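Local coordinates for histone-lysine N-methyltransferase family member SUVH9 (Arabidopsis thaliana, PDB 4NJ5), which acts in gene silencing and RNA-directed DNA methylation, probably binding methylated DNA and recruiting RNA polymerase V to chromatin, apparently without methyltransferase activity of its own, at residues L330-G341 with I470-L481; Y281-P289 with E389-R397. All blocks are in the same frame, centred on the assembly; numbering follows the deposited sequence.

Following the chain from its N terminus, residues 281-289 come first, then 330-341, then 389-397 and finally 470-481. The partners therefore alternate: contact 2 closes a loop over the 99 residues between its segments, contact 1 one over 128, and the two loops cross. Both join pre-SET sequence to the SET domain. In contact 1 the short strand 337-338 pairs at the margin of the sheet holding 469-475, 485-490 and 386-389; in contact 2 the segment 281-289 lies along 389-397, which begins at the end of strand 386-389. The contacts' centres lie about 16 Å apart, and they touch where His478 NE2 packs 3.8 Å from Phe287 CE2.

Contact 1 (L330-G341 with I470-L481); sequences LIRQKPLIHECG and IVQFVLHDHNSL. With ZN (zinc ion), chain B; ZN (zinc ion), chain C.
A parallel strand pairing joins the pre-SET region to the SET domain, Ile337 opposite Val474 and His338 opposite Leu475. Three backbone bonds define its register: Ile337 N to Phe473 O (2.7 Å), Leu475 N to Ile337 O (2.8 Å) and Glu339 N to Leu475 O (3.0 Å). Ile337 and Val474 share one face, where CB of Ile337 meets CG2 of Val474 at 3.6 Å. On the other face Leu475 CD1 lies against the His338 ring, while Leu481 CD1 comes to that ring's edge and also touches Leu336 CD2 at 3.7 Å.

Strand 337-338 is an outermost strand of a mixed sheet, next to 469-475, which is flanked across from it by 485-490 and then 386-389. Beyond the paired residues Gln472 extends the link. Its chain turns at chi2 (-76°), bringing OE1 to accept a hydrogen bond from Lys334 N in the amide plane on a lone pair (2.9 Å), while NE2 donates to its neighbour's carbonyl, Val471 O. Both ends of the amide are thus engaged, which should fix its rotation. A water links Lys334 O with Phe473 N.

At the far end the Glu339 side chain runs extended past Val474 CG1, and its OE2 hydrogen-bonds Thr355 OG1. Next along, Cys340 SG bridges two zinc ions, 2.4 Å from each; Cys302, Cys308, Cys314, Cys344, Cys346 and Cys350 complete these two sites of the triangular three-zinc cluster.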
loop_
_atom_site.group_PDB
_atom_site.type_symbol
_atom_site.label_atom_id
_atom_site.label_comp_id
_atom_site.label_asym_id
_atom_site.label_seq_id
_atom_site.Cartn_x
_atom_site.Cartn_y
_atom_site.Cartn_z
ATOM N N LEU A 330 -1.322 -11.014 -3.319
ATOM C CA LEU A 330 -0.725 -11.529 -4.549
ATOM C C LEU A 330 0.789 -11.639 -4.389
ATOM O O LEU A 330 1.444 -10.688 -3.966
ATOM C CB LEU A 330 -1.061 -10.630 -5.745
ATOM C CG LEU A 330 -0.534 -11.128 -7.099
ATOM C CD1 LEU A 330 -1.245 -12.407 -7.514
ATOM C CD2 LEU A 330 -0.666 -10.066 -8.184
ATOM N N ILE A 331 1.339 -12.803 -4.726
ATOM C CA ILE A 331 2.776 -13.037 -4.614
ATOM C C ILE A 331 3.528 -12.502 -5.835
ATOM O O ILE A 331 4.493 -11.748 -5.699
ATOM C CB ILE A 331 3.089 -14.535 -4.417
ATOM C CG1 ILE A 331 2.407 -15.061 -3.149
ATOM C CG2 ILE A 331 4.594 -14.760 -4.347
ATOM C CD1 ILE A 331 2.478 -16.572 -2.982
ATOM N N ARG A 332 3.075 -12.895 -7.024
ATOM C CA ARG A 332 3.638 -12.411 -8.282
ATOM C C ARG A 332 2.543 -12.336 -9.350
ATOM O O ARG A 332 1.507 -12.979 -9.212
ATOM C CB ARG A 332 4.764 -13.334 -8.758
ATOM C CG ARG A 332 4.333 -14.780 -9.013
ATOM C CD ARG A 332 5.531 -15.656 -9.364
ATOM N NE ARG A 332 6.765 -15.101 -8.817
ATOM C CZ ARG A 332 7.267 -15.398 -7.622
ATOM N NH1 ARG A 332 6.654 -16.265 -6.829
ATOM N NH2 ARG A 332 8.391 -14.827 -7.224
ATOM N N GLN A 333 2.768 -11.554 -10.405
ATOM C CA GLN A 333 1.857 -11.516 -11.551
ATOM C C GLN A 333 1.829 -12.867 -12.276
ATOM O O GLN A 333 2.843 -13.561 -12.349
ATOM C CB GLN A 333 2.275 -10.425 -12.554
ATOM C CG GLN A 333 2.077 -8.983 -12.089
ATOM C CD GLN A 333 2.312 -7.976 -13.209
ATOM O OE1 GLN A 333 2.093 -8.275 -14.384
ATOM N NE2 GLN A 333 2.763 -6.778 -12.847
ATOM N N LYS A 334 0.664 -13.234 -12.805
ATOM C CA LYS A 334 0.514 -14.423 -13.651
ATOM C C LYS A 334 -0.528 -14.131 -14.739
ATOM O O LYS A 334 -1.388 -13.286 -14.545
ATOM C CB LYS A 334 0.166 -15.684 -12.827
ATOM C CG LYS A 334 -0.499 -15.427 -11.485
ATOM C CD LYS A 334 0.095 -16.339 -10.395
ATOM C CE LYS A 334 0.168 -17.803 -10.834
ATOM N NZ LYS A 334 -1.178 -18.437 -10.921
ATOM N N PRO A 335 -0.451 -14.811 -15.892
ATOM C CA PRO A 335 -1.394 -14.496 -16.975
ATOM C C PRO A 335 -2.837 -14.878 -16.650
ATOM O O PRO A 335 -3.775 -14.329 -17.233
ATOM C CB PRO A 335 -0.886 -15.349 -18.146
ATOM C CG PRO A 335 -0.165 -16.486 -17.500
ATOM C CD PRO A 335 0.455 -15.916 -16.247
ATOM N N LEU A 336 -3.004 -15.812 -15.722
ATOM C CA LEU A 336 -4.323 -16.306 -15.361
ATOM C C LEU A 336 -4.306 -16.924 -13.968
ATOM O O LEU A 336 -3.469 -17.772 -13.663
ATOM C CB LEU A 336 -4.804 -17.338 -16.385
ATOM C CG LEU A 336 -6.211 -17.906 -16.199
ATOM C CD1 LEU A 336 -7.257 -16.802 -16.295
ATOM C CD2 LEU A 336 -6.471 -18.989 -17.228
ATOM N N ILE A 337 -5.233 -16.490 -13.125
ATOM C CA ILE A 337 -5.354 -17.050 -11.789
ATOM C C ILE A 337 -6.577 -17.959 -11.683
ATOM O O ILE A 337 -7.701 -17.546 -11.983
ATOM C CB ILE A 337 -5.442 -15.947 -10.718
ATOM C CG1 ILE A 337 -4.213 -15.035 -10.788
ATOM C CG2 ILE A 337 -5.583 -16.564 -9.335
ATOM C CD1 ILE A 337 -4.232 -13.894 -9.791
ATOM N N HIS A 338 -6.347 -19.202 -11.269
ATOM C CA HIS A 338 -7.436 -20.136 -11.003
ATOM C C HIS A 338 -7.705 -20.211 -9.504
ATOM O O HIS A 338 -6.969 -20.869 -8.763
ATOM C CB HIS A 338 -7.101 -21.534 -11.534
ATOM C CG HIS A 338 -6.879 -21.589 -13.014
ATOM N ND1 HIS A 338 -7.889 -21.868 -13.908
ATOM C CD2 HIS A 338 -5.758 -21.413 -13.754
ATOM C CE1 HIS A 338 -7.402 -21.856 -15.139
ATOM N NE2 HIS A 338 -6.113 -21.584 -15.071
ATOM N N GLU A 339 -8.750 -19.523 -9.055
ATOM C CA GLU A 339 -9.164 -19.609 -7.661
ATOM C C GLU A 339 -10.012 -20.855 -7.458
ATOM O O GLU A 339 -10.550 -21.407 -8.414
ATOM C CB GLU A 339 -9.940 -18.358 -7.235
ATOM C CG GLU A 339 -9.055 -17.148 -6.981
ATOM C CD GLU A 339 -9.815 -15.951 -6.436
ATOM O OE1 GLU A 339 -10.997 -16.104 -6.052
ATOM O OE2 GLU A 339 -9.219 -14.854 -6.390
ATOM N N CYS A 340 -10.125 -21.303 -6.214
ATOM C CA CYS A 340 -10.992 -22.429 -5.904
ATOM C C CYS A 340 -12.449 -22.038 -6.093
ATOM O O CYS A 340 -12.830 -20.894 -5.850
ATOM C CB CYS A 340 -10.756 -22.907 -4.478
ATOM S SG CYS A 340 -9.078 -23.479 -4.189
ATOM N N GLY A 341 -13.259 -22.993 -6.537
ATOM C CA GLY A 341 -14.678 -22.761 -6.735
ATOM C C GLY A 341 -15.539 -23.761 -5.986
ATOM O O GLY A 341 -15.075 -24.414 -5.048
ATOM N N ILE A 470 -2.426 -2.840 -10.625
ATOM C CA ILE A 470 -2.226 -3.811 -11.693
ATOM C C ILE A 470 -3.461 -4.667 -11.920
ATOM O O ILE A 470 -4.357 -4.747 -11.068
ATOM C CB ILE A 470 -1.033 -4.749 -11.422
ATOM C CG1 ILE A 470 -1.306 -5.617 -10.192
ATOM C CG2 ILE A 470 0.259 -3.952 -11.277
ATOM C CD1 ILE A 470 -0.326 -6.756 -10.022
ATOM N N VAL A 471 -3.482 -5.320 -13.076
ATOM C CA VAL A 471 -4.596 -6.160 -13.482
ATOM C C VAL A 471 -4.187 -7.633 -13.476
ATOM O O VAL A 471 -3.072 -7.977 -13.873
ATOM C CB VAL A 471 -5.077 -5.765 -14.897
ATOM C CG1 VAL A 471 -6.146 -6.724 -15.399
ATOM C CG2 VAL A 471 -5.588 -4.332 -14.902
ATOM N N GLN A 472 -5.089 -8.491 -13.002
ATOM C CA GLN A 472 -4.923 -9.937 -13.113
ATOM C C GLN A 472 -6.215 -10.570 -13.616
ATOM O O GLN A 472 -7.308 -10.203 -13.178
ATOM C CB GLN A 472 -4.547 -10.549 -11.762
ATOM C CG GLN A 472 -3.175 -10.143 -11.232
ATOM C CD GLN A 472 -2.031 -10.844 -11.944
ATOM O OE1 GLN A 472 -1.539 -11.881 -11.487
ATOM N NE2 GLN A 472 -1.596 -10.275 -13.067
ATOM N N PHE A 473 -6.091 -11.524 -14.533
ATOM C CA PHE A 473 -7.252 -12.271 -15.001
ATOM C C PHE A 473 -7.513 -13.482 -14.103
ATOM O O PHE A 473 -6.640 -14.334 -13.920
ATOM C CB PHE A 473 -7.088 -12.686 -16.469
ATOM C CG PHE A 473 -7.044 -11.523 -17.426
ATOM C CD1 PHE A 473 -8.129 -10.667 -17.550
ATOM C CD2 PHE A 473 -5.920 -11.286 -18.203
ATOM C CE1 PHE A 473 -8.092 -9.592 -18.428
ATOM C CE2 PHE A 473 -5.878 -10.214 -19.086
ATOM C CZ PHE A 473 -6.965 -9.366 -19.197
ATOM N N VAL A 474 -8.720 -13.542 -13.564
ATOM C CA VAL A 474 -9.116 -14.522 -12.611
ATOM C C VAL A 474 -10.355 -15.324 -12.958
ATOM O O VAL A 474 -11.317 -14.834 -13.443
ATOM C CB VAL A 474 -9.266 -13.912 -11.229
ATOM C CG1 VAL A 474 -9.805 -14.904 -10.252
ATOM C CG2 VAL A 474 -7.963 -13.359 -10.762
ATOM N N LEU A 475 -10.290 -16.600 -12.654
ATOM C CA LEU A 475 -11.418 -17.461 -12.750
ATOM C C LEU A 475 -11.807 -17.964 -11.398
ATOM O O LEU A 475 -10.983 -18.391 -10.628
ATOM C CB LEU A 475 -11.104 -18.617 -13.652
ATOM C CG LEU A 475 -10.988 -18.306 -15.105
ATOM C CD1 LEU A 475 -10.374 -19.483 -15.794
ATOM C CD2 LEU A 475 -12.334 -17.962 -15.695
ATOM N N HIS A 476 -13.076 -17.873 -11.080
ATOM C CA HIS A 476 -13.580 -18.542 -9.918
ATOM C C HIS A 476 -14.912 -19.168 -10.088
ATOM O O HIS A 476 -15.091 -20.329 -9.816
ATOM C CB HIS A 476 -13.512 -17.696 -8.675
ATOM C CG HIS A 476 -14.318 -16.471 -8.746
ATOM N ND1 HIS A 476 -15.578 -16.434 -8.399
ATOM C CD2 HIS A 476 -13.994 -15.226 -9.143
ATOM C CE1 HIS A 476 -16.027 -15.216 -8.569
ATOM N NE2 HIS A 476 -15.049 -14.483 -8.995
ATOM N N ASP A 477 -15.887 -18.370 -10.427
ATOM C CA ASP A 477 -17.225 -18.844 -10.644
ATOM C C ASP A 477 -17.522 -19.683 -11.899
ATOM O O ASP A 477 -18.430 -20.424 -11.900
ATOM C CB ASP A 477 -18.222 -17.729 -10.430
ATOM C CG ASP A 477 -18.068 -16.653 -11.400
ATOM O OD1 ASP A 477 -16.959 -16.411 -11.842
ATOM O OD2 ASP A 477 -19.067 -16.051 -11.693
ATOM N N HIS A 478 -16.752 -19.513 -12.943
ATOM C CA HIS A 478 -16.899 -20.245 -14.153
ATOM C C HIS A 478 -15.571 -20.693 -14.627
ATOM O O HIS A 478 -14.586 -20.249 -14.106
ATOM C CB HIS A 478 -17.614 -19.423 -15.189
ATOM C CG HIS A 478 -16.766 -18.437 -15.908
ATOM N ND1 HIS A 478 -15.819 -18.782 -16.734
ATOM C CD2 HIS A 478 -16.815 -17.092 -15.942
ATOM C CE1 HIS A 478 -15.269 -17.722 -17.242
ATOM N NE2 HIS A 478 -15.880 -16.685 -16.767
ATOM N N ASN A 479 -15.519 -21.588 -15.595
ATOM C CA ASN A 479 -14.242 -22.085 -16.108
ATOM C C ASN A 479 -13.957 -21.892 -17.598
ATOM O O ASN A 479 -13.309 -22.729 -18.222
ATOM C CB ASN A 479 -14.037 -23.548 -15.715
ATOM C CG ASN A 479 -12.936 -23.717 -14.695
ATOM O OD1 ASN A 479 -12.036 -22.883 -14.597
ATOM N ND2 ASN A 479 -13.002 -24.791 -13.924
ATOM N N SER A 480 -14.414 -20.779 -18.157
ATOM C CA SER A 480 -14.129 -20.466 -19.549
ATOM C C SER A 480 -12.880 -19.603 -19.668
ATOM O O SER A 480 -12.873 -18.459 -19.216
ATOM C CB SER A 480 -15.312 -19.744 -20.191
ATOM O OG SER A 480 -14.994 -19.326 -21.508
ATOM N N LEU A 481 -11.833 -20.150 -20.281
ATOM C CA LEU A 481 -10.590 -19.409 -20.505
ATOM C C LEU A 481 -10.804 -18.129 -21.311
ATOM O O LEU A 481 -10.048 -17.170 -21.176
ATOM C CB LEU A 481 -9.550 -20.284 -21.210
ATOM C CG LEU A 481 -8.759 -21.314 -20.397
ATOM C CD1 LEU A 481 -8.975 -21.148 -18.898
ATOM C CD2 LEU A 481 -9.091 -22.730 -20.840
HETATM ZN ZN ZN B . -9.238 -25.648 -5.120
HETATM ZN ZN ZN C . -8.658 -23.966 -1.875
HETATM O O HOH W 1 0.236 -10.161 -15.693
HETATM O O HOH W 2 -3.343 -11.824 -15.464
HETATM O O HOH W 3 -12.855 -22.119 -9.575
#

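Contact 2 (Y281-P289 with E389-R397); sequences YLAQTSFPP and EYAGVALTR
Thr285 meets 389-397 through both its backbone and its hydroxyl. Its N donates to Glu389 OE2 at 3.0 Å, reaching the oxygen from above the carboxylate plane (58° out of it). Its OG1, set beside its own backbone N by a chi1 of -81°, accepts a hydrogen bond from Gly392 N at 3.1 Å. The same torsion leaves the methyl CG2 against Gly392 O and Ala394 CB. Two backbone bonds follow, Ser286 N to Gly392 O (3.0 Å) and Ala394 N to Ser286 O (2.9 Å), making a single bridge between Ser286 and Val393.

The Ala391 methyl packs against the Leu282 carbonyl (Ala391 CB to Leu282 O 3.3 Å), and an apolar contact brings Ala394 CB 3.7 Å from Phe287 CD1. The Pro288 ring continues the packing over Ala394 toward Thr396, the N-cap of the helix that follows.

In the next shell, one water lies among Thr285 OG1, Glu389 OE2 and Tyr390 O, and another spans Gln284 OE1 and Glu389 OE1. Arg485, from strand 485-490 of the SET-domain sheet, forms a salt bridge with Glu389 OE2 and also hydrogen-bonds Thr285 O. Strand 393-395 in turn pairs antiparallel with strand 448-450.

With a backbone N-H and a guanidinium group on OE2 and a water close by, the buried Glu389 probably stays ionised, and its charge probably helps anchor the pre-SET segment to the SET domain.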
loop_
_atom_site.group_PDB
_atom_site.type_symbol
_atom_site.label_atom_id
_atom_site.label_comp_id
_atom_site.label_asym_id
_atom_site.label_seq_id
_atom_site.Cartn_x
_atom_site.Cartn_y
_atom_site.Cartn_z
ATOM N N TYR A 281 -25.459 0.522 -11.094
ATOM C CA TYR A 281 -24.304 -0.090 -10.456
ATOM C C TYR A 281 -24.322 -1.604 -10.627
ATOM O O TYR A 281 -25.355 -2.248 -10.444
ATOM C CB TYR A 281 -24.223 0.276 -8.973
ATOM C CG TYR A 281 -22.860 -0.005 -8.388
ATOM C CD1 TYR A 281 -21.896 0.990 -8.317
ATOM C CD2 TYR A 281 -22.527 -1.275 -7.932
ATOM C CE1 TYR A 281 -20.646 0.732 -7.793
ATOM C CE2 TYR A 281 -21.282 -1.543 -7.410
ATOM C CZ TYR A 281 -20.343 -0.536 -7.343
ATOM O OH TYR A 281 -19.096 -0.802 -6.824
ATOM N N LEU A 282 -23.168 -2.160 -10.979
ATOM C CA LEU A 282 -23.034 -3.592 -11.201
ATOM C C LEU A 282 -21.748 -4.086 -10.548
ATOM O O LEU A 282 -20.651 -3.764 -11.002
ATOM C CB LEU A 282 -23.023 -3.888 -12.699
ATOM C CG LEU A 282 -22.855 -5.354 -13.094
ATOM C CD1 LEU A 282 -23.993 -6.206 -12.537
ATOM C CD2 LEU A 282 -22.753 -5.497 -14.606
ATOM N N ALA A 283 -21.888 -4.872 -9.485
ATOM C CA ALA A 283 -20.752 -5.217 -8.634
ATOM C C ALA A 283 -19.831 -6.266 -9.250
ATOM O O ALA A 283 -18.642 -6.316 -8.940
ATOM C CB ALA A 283 -21.231 -5.667 -7.261
ATOM N N GLN A 284 -20.384 -7.106 -10.115
ATOM C CA GLN A 284 -19.601 -8.144 -10.772
ATOM C C GLN A 284 -19.872 -8.120 -12.269
ATOM O O GLN A 284 -20.990 -7.838 -12.693
ATOM C CB GLN A 284 -19.950 -9.522 -10.207
ATOM C CG GLN A 284 -19.743 -9.660 -8.708
ATOM C CD GLN A 284 -19.890 -11.094 -8.242
ATOM O OE1 GLN A 284 -19.057 -11.949 -8.552
ATOM N NE2 GLN A 284 -20.960 -11.370 -7.504
ATOM N N THR A 285 -18.849 -8.416 -13.063
ATOM C CA THR A 285 -18.985 -8.426 -14.515
ATOM C C THR A 285 -20.088 -9.376 -14.973
ATOM O O THR A 285 -20.184 -10.508 -14.500
ATOM C CB THR A 285 -17.655 -8.798 -15.206
ATOM O OG1 THR A 285 -16.817 -7.639 -15.279
ATOM C CG2 THR A 285 -17.898 -9.321 -16.620
ATOM N N SER A 286 -20.933 -8.895 -15.879
ATOM C CA SER A 286 -21.989 -9.722 -16.445
ATOM C C SER A 286 -21.548 -10.357 -17.761
ATOM O O SER A 286 -21.294 -9.667 -18.749
ATOM C CB SER A 286 -23.264 -8.906 -16.648
ATOM O OG SER A 286 -24.237 -9.664 -17.344
ATOM N N PHE A 287 -21.449 -11.680 -17.761
ATOM C CA PHE A 287 -21.083 -12.423 -18.955
ATOM C C PHE A 287 -22.342 -12.730 -19.761
ATOM O O PHE A 287 -23.437 -12.759 -19.201
ATOM C CB PHE A 287 -20.313 -13.691 -18.570
ATOM C CG PHE A 287 -18.957 -13.410 -17.978
ATOM C CD1 PHE A 287 -17.920 -12.960 -18.781
ATOM C CD2 PHE A 287 -18.721 -13.581 -16.620
ATOM C CE1 PHE A 287 -16.672 -12.688 -18.243
ATOM C CE2 PHE A 287 -17.468 -13.312 -16.073
ATOM C CZ PHE A 287 -16.445 -12.866 -16.886
ATOM N N PRO A 288 -22.198 -12.922 -21.083
ATOM C CA PRO A 288 -23.359 -13.148 -21.951
ATOM C C PRO A 288 -24.200 -14.336 -21.506
ATOM O O PRO A 288 -23.646 -15.393 -21.208
ATOM C CB PRO A 288 -22.731 -13.421 -23.326
ATOM C CG PRO A 288 -21.290 -13.694 -23.065
ATOM C CD PRO A 288 -20.945 -12.890 -21.854
ATOM N N PRO A 289 -25.527 -14.150 -21.452
ATOM C CA PRO A 289 -26.470 -15.191 -21.037
ATOM C C PRO A 289 -26.274 -16.456 -21.855
ATOM O O PRO A 289 -26.252 -16.397 -23.087
ATOM C CB PRO A 289 -27.835 -14.568 -21.348
ATOM C CG PRO A 289 -27.603 -13.107 -21.275
ATOM C CD PRO A 289 -26.214 -12.896 -21.806
ATOM N N GLU A 389 -12.986 -5.895 -8.291
ATOM C CA GLU A 389 -13.099 -6.324 -9.674
ATOM C C GLU A 389 -13.257 -5.086 -10.553
ATOM O O GLU A 389 -13.687 -4.032 -10.078
ATOM C CB GLU A 389 -14.318 -7.246 -9.827
ATOM C CG GLU A 389 -14.496 -7.878 -11.202
ATOM C CD GLU A 389 -15.619 -8.910 -11.239
ATOM O OE1 GLU A 389 -16.094 -9.314 -10.155
ATOM O OE2 GLU A 389 -16.027 -9.319 -12.351
ATOM N N TYR A 390 -12.879 -5.206 -11.822
ATOM C CA TYR A 390 -13.231 -4.204 -12.824
ATOM C C TYR A 390 -14.487 -4.698 -13.538
ATOM O O TYR A 390 -14.400 -5.486 -14.478
ATOM C CB TYR A 390 -12.085 -3.996 -13.823
ATOM C CG TYR A 390 -12.379 -2.928 -14.853
ATOM C CD1 TYR A 390 -13.001 -3.245 -16.055
ATOM C CD2 TYR A 390 -12.045 -1.599 -14.617
ATOM C CE1 TYR A 390 -13.284 -2.269 -16.995
ATOM C CE2 TYR A 390 -12.323 -0.616 -15.548
ATOM C CZ TYR A 390 -12.944 -0.956 -16.737
ATOM O OH TYR A 390 -13.221 0.018 -17.673
ATOM N N ALA A 391 -15.652 -4.243 -13.085
ATOM C CA ALA A 391 -16.925 -4.821 -13.524
ATOM C C ALA A 391 -17.646 -4.050 -14.636
ATOM O O ALA A 391 -17.933 -2.860 -14.505
ATOM C CB ALA A 391 -17.857 -5.028 -12.331
ATOM N N GLY A 392 -17.948 -4.754 -15.722
ATOM C CA GLY A 392 -18.702 -4.192 -16.826
ATOM C C GLY A 392 -19.527 -5.272 -17.495
ATOM O O GLY A 392 -19.680 -6.368 -16.951
ATOM N N VAL A 393 -20.066 -4.969 -18.670
ATOM C CA VAL A 393 -20.840 -5.949 -19.422
ATOM C C VAL A 393 -19.965 -6.577 -20.504
ATOM O O VAL A 393 -19.549 -5.901 -21.440
ATOM C CB VAL A 393 -22.094 -5.310 -20.053
ATOM C CG1 VAL A 393 -22.885 -6.342 -20.850
ATOM C CG2 VAL A 393 -22.961 -4.675 -18.978
ATOM N N ALA A 394 -19.682 -7.868 -20.364
ATOM C CA ALA A 394 -18.796 -8.563 -21.294
ATOM C C ALA A 394 -19.502 -8.964 -22.582
ATOM O O ALA A 394 -20.651 -9.404 -22.563
ATOM C CB ALA A 394 -18.170 -9.783 -20.628
ATOM N N LEU A 395 -18.799 -8.811 -23.699
ATOM C CA LEU A 395 -19.354 -9.121 -25.010
ATOM C C LEU A 395 -18.583 -10.221 -25.728
ATOM O O LEU A 395 -17.387 -10.426 -25.491
ATOM C CB LEU A 395 -19.363 -7.882 -25.908
ATOM C CG LEU A 395 -20.279 -6.691 -25.617
ATOM C CD1 LEU A 395 -21.483 -7.111 -24.795
ATOM C CD2 LEU A 395 -19.513 -5.582 -24.924
ATOM N N THR A 396 -19.286 -10.918 -26.614
ATOM C CA THR A 396 -18.657 -11.807 -27.578
ATOM C C THR A 396 -18.094 -10.938 -28.693
ATOM O O THR A 396 -18.265 -9.723 -28.671
ATOM C CB THR A 396 -19.688 -12.762 -28.204
ATOM O OG1 THR A 396 -20.771 -12.003 -28.757
ATOM C CG2 THR A 396 -20.242 -13.708 -27.151
ATOM N N ARG A 397 -17.440 -11.545 -29.676
ATOM C CA ARG A 397 -16.940 -10.776 -30.810
ATOM C C ARG A 397 -18.066 -10.221 -31.689
ATOM O O ARG A 397 -17.951 -9.119 -32.205
ATOM C CB ARG A 397 -15.924 -11.592 -31.617
ATOM C CG ARG A 397 -15.338 -10.839 -32.808
ATOM C CD ARG A 397 -13.894 -11.234 -33.081
ATOM N NE ARG A 397 -13.021 -10.880 -31.964
ATOM C CZ ARG A 397 -11.765 -10.464 -32.088
ATOM N NH1 ARG A 397 -11.215 -10.340 -33.289
ATOM N NH2 ARG A 397 -11.057 -10.165 -31.008
HETATM O O HOH W 4 -16.665 -11.917 -9.175
HETATM O O HOH W 5 -14.320 -8.595 -14.310
#